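TRNA uridine(34) acetyltransferase (Methanocaldococcus infernus, PDB 6IA8) makes 5-(carboxymethyl)uridine at wobble position 34 of tRNAs from acetyl-CoA and S-adenosyl-L-methionine, using a [4Fe-4S] cluster. Local coordinates at residues A[215-220]-A[235-240]; A[273-278]-A[328-333]. All blocks are in the same frame, centred on the assembly; numbering follows the deposited sequence.

Interaction 1 (A[215-220]-A[235-240]); sequences LGVQSI and EDTIKA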
# COMPACT_ATOMS: atom_id res chain seq x y z
N LEU A 215 -7.45 1.87 -4.04
CA LEU A 215 -8.80 1.98 -4.58
C LEU A 215 -9.74 2.41 -3.46
O LEU A 215 -9.71 1.82 -2.38
CB LEU A 215 -9.25 0.65 -5.18
CG LEU A 215 -8.46 0.17 -6.41
CD1 LEU A 215 -8.95 -1.27 -6.80
CD2 LEU A 215 -8.61 1.12 -7.58
N GLY A 216 -10.55 3.43 -3.72
CA GLY A 216 -11.59 3.82 -2.79
C GLY A 216 -12.77 2.85 -2.82
O GLY A 216 -13.85 3.21 -3.31
N VAL A 217 -12.56 1.62 -2.34
CA VAL A 217 -13.59 0.59 -2.44
C VAL A 217 -14.77 0.89 -1.51
O VAL A 217 -15.93 0.83 -1.94
CB VAL A 217 -12.98 -0.79 -2.12
CG1 VAL A 217 -14.05 -1.86 -2.16
CG2 VAL A 217 -11.85 -1.10 -3.11
N GLN A 218 -14.48 1.19 -0.23
CA GLN A 218 -15.44 1.49 0.82
C GLN A 218 -16.24 0.25 1.19
O GLN A 218 -16.14 -0.18 2.34
CB GLN A 218 -16.38 2.61 0.40
CG GLN A 218 -15.71 3.81 -0.28
CD GLN A 218 -14.47 4.30 0.42
OE1 GLN A 218 -14.16 3.91 1.54
NE2 GLN A 218 -13.74 5.16 -0.27
N SER A 219 -16.97 -0.33 0.23
CA SER A 219 -17.78 -1.52 0.44
C SER A 219 -17.74 -2.38 -0.82
O SER A 219 -17.59 -1.89 -1.94
CB SER A 219 -19.23 -1.13 0.78
OG SER A 219 -20.06 -2.26 0.87
N ILE A 220 -17.94 -3.69 -0.63
CA ILE A 220 -18.10 -4.60 -1.76
C ILE A 220 -19.56 -4.94 -2.05
O ILE A 220 -19.83 -5.81 -2.90
CB ILE A 220 -17.29 -5.89 -1.53
CG1 ILE A 220 -17.84 -6.68 -0.34
CG2 ILE A 220 -15.83 -5.59 -1.37
CD1 ILE A 220 -17.27 -8.13 -0.27
N GLU A 235 -18.25 -4.38 -9.21
CA GLU A 235 -17.69 -4.78 -10.50
C GLU A 235 -16.51 -3.89 -10.91
O GLU A 235 -15.51 -4.40 -11.44
CB GLU A 235 -18.77 -4.77 -11.59
CG GLU A 235 -19.79 -5.90 -11.46
CD GLU A 235 -20.85 -5.67 -10.37
OE1 GLU A 235 -21.01 -4.53 -9.88
OE2 GLU A 235 -21.53 -6.65 -10.01
N ASP A 236 -16.62 -2.58 -10.70
CA ASP A 236 -15.50 -1.68 -10.96
C ASP A 236 -14.29 -2.06 -10.12
O ASP A 236 -13.15 -2.03 -10.59
CB ASP A 236 -15.89 -0.24 -10.66
CG ASP A 236 -17.00 0.28 -11.55
OD1 ASP A 236 -17.07 -0.10 -12.74
OD2 ASP A 236 -17.82 1.06 -11.04
N THR A 237 -14.51 -2.34 -8.83
CA THR A 237 -13.39 -2.72 -7.96
C THR A 237 -12.73 -4.02 -8.44
O THR A 237 -11.50 -4.16 -8.45
CB THR A 237 -13.91 -2.89 -6.52
OG1 THR A 237 -14.33 -1.62 -5.99
CG2 THR A 237 -12.84 -3.51 -5.60
N ILE A 238 -13.56 -5.00 -8.82
CA ILE A 238 -13.04 -6.28 -9.26
C ILE A 238 -12.22 -6.13 -10.54
O ILE A 238 -11.11 -6.67 -10.64
CB ILE A 238 -14.18 -7.29 -9.44
CG1 ILE A 238 -14.81 -7.59 -8.08
CG2 ILE A 238 -13.68 -8.54 -10.14
CD1 ILE A 238 -16.06 -8.48 -8.12
N LYS A 239 -12.72 -5.36 -11.51
CA LYS A 239 -12.00 -5.20 -12.77
C LYS A 239 -10.72 -4.40 -12.57
O LYS A 239 -9.66 -4.73 -13.12
CB LYS A 239 -12.90 -4.50 -13.80
CG LYS A 239 -12.25 -4.29 -15.16
CD LYS A 239 -11.78 -5.60 -15.76
CE LYS A 239 -11.35 -5.43 -17.21
NZ LYS A 239 -10.79 -6.68 -17.79
N ALA A 240 -10.81 -3.26 -11.86
CA ALA A 240 -9.61 -2.49 -11.56
C ALA A 240 -8.55 -3.35 -10.88
O ALA A 240 -7.35 -3.25 -11.19
CB ALA A 240 -9.95 -1.29 -10.66
O HOH W 1 -16.62 -1.59 -4.53

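Interaction 2 (A[273-278]-A[328-333]); sequences EIFTNP and KWVRTS. With SO4 (sulfate ion), chain B.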
# COMPACT_ATOMS: atom_id res chain seq x y z
N GLU A 273 -14.69 -12.26 2.77
CA GLU A 273 -14.80 -12.41 1.34
C GLU A 273 -13.60 -11.79 0.64
O GLU A 273 -13.09 -12.36 -0.32
CB GLU A 273 -16.10 -11.80 0.82
CG GLU A 273 -16.38 -12.12 -0.62
CD GLU A 273 -17.76 -11.66 -1.05
OE1 GLU A 273 -18.63 -11.47 -0.16
OE2 GLU A 273 -17.96 -11.48 -2.27
N ILE A 274 -13.13 -10.63 1.12
CA ILE A 274 -12.02 -9.93 0.48
C ILE A 274 -10.74 -10.75 0.52
O ILE A 274 -9.86 -10.58 -0.35
CB ILE A 274 -11.85 -8.55 1.16
CG1 ILE A 274 -12.96 -7.60 0.64
CG2 ILE A 274 -10.49 -7.99 0.91
CD1 ILE A 274 -13.09 -6.31 1.42
N PHE A 275 -10.60 -11.63 1.51
CA PHE A 275 -9.38 -12.43 1.65
C PHE A 275 -9.51 -13.87 1.17
O PHE A 275 -8.51 -14.62 1.23
CB PHE A 275 -8.92 -12.42 3.11
CG PHE A 275 -8.66 -11.04 3.65
CD1 PHE A 275 -7.95 -10.12 2.90
CD2 PHE A 275 -9.15 -10.65 4.89
CE1 PHE A 275 -7.74 -8.82 3.37
CE2 PHE A 275 -8.91 -9.39 5.38
CZ PHE A 275 -8.22 -8.48 4.61
N THR A 276 -10.71 -14.29 0.72
CA THR A 276 -10.95 -15.67 0.32
C THR A 276 -11.73 -15.80 -0.99
O THR A 276 -12.06 -16.92 -1.40
CB THR A 276 -11.69 -16.49 1.41
OG1 THR A 276 -12.99 -15.93 1.67
CG2 THR A 276 -10.90 -16.55 2.70
N ASN A 277 -12.02 -14.69 -1.66
CA ASN A 277 -12.65 -14.67 -2.98
C ASN A 277 -11.65 -14.09 -3.96
O ASN A 277 -11.15 -12.98 -3.74
CB ASN A 277 -13.92 -13.83 -2.92
CG ASN A 277 -14.62 -13.72 -4.25
OD1 ASN A 277 -14.01 -13.84 -5.31
ND2 ASN A 277 -15.93 -13.46 -4.18
N PRO A 278 -11.26 -14.84 -5.01
CA PRO A 278 -10.12 -14.38 -5.84
C PRO A 278 -10.42 -13.11 -6.64
O PRO A 278 -9.52 -12.51 -7.22
CB PRO A 278 -9.87 -15.57 -6.78
CG PRO A 278 -11.20 -16.23 -6.87
CD PRO A 278 -11.81 -16.12 -5.48
N LYS A 328 -1.36 -13.80 5.94
CA LYS A 328 0.00 -13.36 6.18
C LYS A 328 0.50 -12.42 5.11
O LYS A 328 1.50 -11.73 5.32
CB LYS A 328 0.94 -14.57 6.26
CG LYS A 328 0.65 -15.52 7.41
CD LYS A 328 1.57 -16.75 7.36
CE LYS A 328 1.28 -17.72 8.50
NZ LYS A 328 2.37 -18.74 8.66
N TRP A 329 -0.11 -12.45 3.93
CA TRP A 329 0.34 -11.66 2.79
C TRP A 329 -0.33 -10.31 2.70
O TRP A 329 -0.07 -9.58 1.73
CB TRP A 329 0.13 -12.41 1.47
CG TRP A 329 -1.15 -13.20 1.37
CD1 TRP A 329 -1.33 -14.52 1.71
CD2 TRP A 329 -2.41 -12.75 0.86
NE1 TRP A 329 -2.63 -14.92 1.42
CE2 TRP A 329 -3.32 -13.85 0.93
CE3 TRP A 329 -2.87 -11.53 0.42
CZ2 TRP A 329 -4.65 -13.74 0.56
CZ3 TRP A 329 -4.22 -11.43 0.03
CH2 TRP A 329 -5.08 -12.54 0.09
N VAL A 330 -1.15 -9.94 3.69
CA VAL A 330 -1.87 -8.67 3.68
C VAL A 330 -1.16 -7.69 4.59
O VAL A 330 -0.79 -8.03 5.73
CB VAL A 330 -3.34 -8.83 4.11
CG1 VAL A 330 -4.01 -7.48 4.20
CG2 VAL A 330 -4.10 -9.69 3.07
N ARG A 331 -0.99 -6.47 4.10
CA ARG A 331 -0.39 -5.41 4.90
C ARG A 331 -1.50 -4.44 5.28
O ARG A 331 -2.37 -4.15 4.48
CB ARG A 331 0.72 -4.69 4.12
CG ARG A 331 1.49 -3.64 4.93
CD ARG A 331 2.27 -2.74 3.99
NE ARG A 331 3.67 -3.14 3.84
CZ ARG A 331 4.46 -2.77 2.84
NH1 ARG A 331 3.99 -1.99 1.87
NH2 ARG A 331 5.71 -3.18 2.79
N THR A 332 -1.49 -3.96 6.51
CA THR A 332 -2.53 -3.06 6.98
C THR A 332 -1.93 -1.72 7.36
O THR A 332 -0.74 -1.64 7.69
CB THR A 332 -3.26 -3.65 8.20
OG1 THR A 332 -4.52 -3.00 8.37
CG2 THR A 332 -2.43 -3.47 9.46
N SER A 333 -2.74 -0.68 7.29
CA SER A 333 -2.34 0.65 7.73
C SER A 333 -2.57 0.78 9.23
O SER A 333 -3.49 0.17 9.79
CB SER A 333 -3.12 1.73 7.00
OG SER A 333 -2.91 1.65 5.61
S SO4 B . -2.75 -17.35 5.71
O1 SO4 B . -1.98 -18.58 5.90
O2 SO4 B . -1.95 -16.41 4.92
O3 SO4 B . -3.03 -16.74 6.98
O4 SO4 B . -4.02 -17.65 5.06

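Interaction 1 (A[215-220]-A[235-240])
Val-217 and Thr-237, whose CA atoms lie 6.4 Å apart, mark the nearest backbone approach between the end of strand 212-218 and the start of helix 234-245. The axes of strand residues 215-218 and helix residues 235-240 come within 9.4 Å, and their N-to-C directions differ by 141°, so the helix runs back against the strand. This is the first half of a beta-alpha-beta crossover in the radical SAM domain: the next strand, 250-255, lies parallel beside 212-218, and its Tyr-253 touches Leu-215, Val-217 and Thr-237 and so contributes to the same interface.

No hydrogen bond joins the two segments directly; the packing is made by four buried side chains. Both branches of Val-217 meet Thr-237, the two side chains crossing at about a right angle. The tightest pairing is methyl against methyl, Val-217 CG2 to Thr-237 CG2 at 3.6 Å. With chi1 at -67° the hydroxyl of Thr-237 lies beside the backbone N and the methyl anti to it; OG1 still touches both valine methyls. One helical turn on, both methyls of Leu-215 face Ala-240, CD1 reaching Ala-240 CB at 4.0 Å and CD2 almost as near. Between the two packing residues of the strand, Gly-216 is the centre of an inverse gamma turn, closed by a weak bond from Val-217 N to Leu-215 O. Gln-218 still bonds through its backbone to His-254 and Met-256, while Val-217 O accepts a bond from His-232 NE2.

Although apolar contacts dominate, the Thr-237 hydroxyl is also used across the gap. A water lies 2.7 Å from Thr-237 OG1 and donates to Ser-219 O at 2.8 Å, bridging the helix to the backbone just past the strand.

Interaction 2 (A[273-278]-A[328-333])
The C-terminal part of helix 264-276 passes the loop entering the short strand 331-332 at a distance, 8.6 Å from Phe-275 CA to Val-330 CA at the nearest, so the contact depends on side chains reaching across.

The phenyl ring of Phe-275 does most of this. With CG anti to its own carbonyl carbon (chi1 -59°), the ring swings over to Val-330; the two side chains cross at about a right angle, with CD1 and CE1 on the touching side of the ring. CE1 touches both branches: Val-330 CG2 at 3.8 Å and Val-330 CG1 slightly farther off. The approach of CG2 to the ring is oblique. Pro-327 adds a further contact to the phenyl group.

A second, looser contact comes from Trp-329. Its CG sits between the backbone N and the carbonyl carbon (chi1 39°), and from there the benzo part of the indole extends to the helix, CZ2 lying 4.0 Å from Phe-275 O. The carbonyl oxygen thus meets the ring edge, near the indole plane. At the other end of the indole a sulfate ion, probably from the crystallisation liquor, lies obliquely, with its O2 3.8 Å from Trp-329 CD1. The same oxygen accepts a nearly straight bond from Lys-328 N, 2.9 Å long with an N-H...O angle of 166°, and the first carbons of the lysine side chain lie beside it.

Trp-329 also faces the acetyltransferase domain: its ring stacks with that of Tyr-399, and its carbonyl O bonds to Arg-424 NH1. Its side chain is about 9 Å from that of Gln-445, a probable acetyl-CoA-binding residue. Arg-331 touches Gln-445 and His-447 of strand 440-448, so this is a domain junction, where the 331-332 edge of the radical SAM parallel sheet abuts the GNAT sheet.

From the N terminus, interaction 1 comes first: it closes a connection of 14 residues that includes helix 222-227, returning the chain onto strand 212-218 in the middle of the parallel sheet. Strand 250-255 follows, and interaction 2 opens near the end of helix 264-276; its 49-residue loop passes through strand 284-287 and helix 312-325 and ends at one edge strand of the sheet, 331-332. The two loops are in series, neither enclosing nor crossing the other. Their centres lie about 14 Å apart, yet they touch: Ile-220 CD1 packs 3.6 Å from Glu-273 OE1, and Ile-220 CG2 meets Ile-274 CD1. Together they link the sheet's interior to its edge beside the acetyltransferase domain.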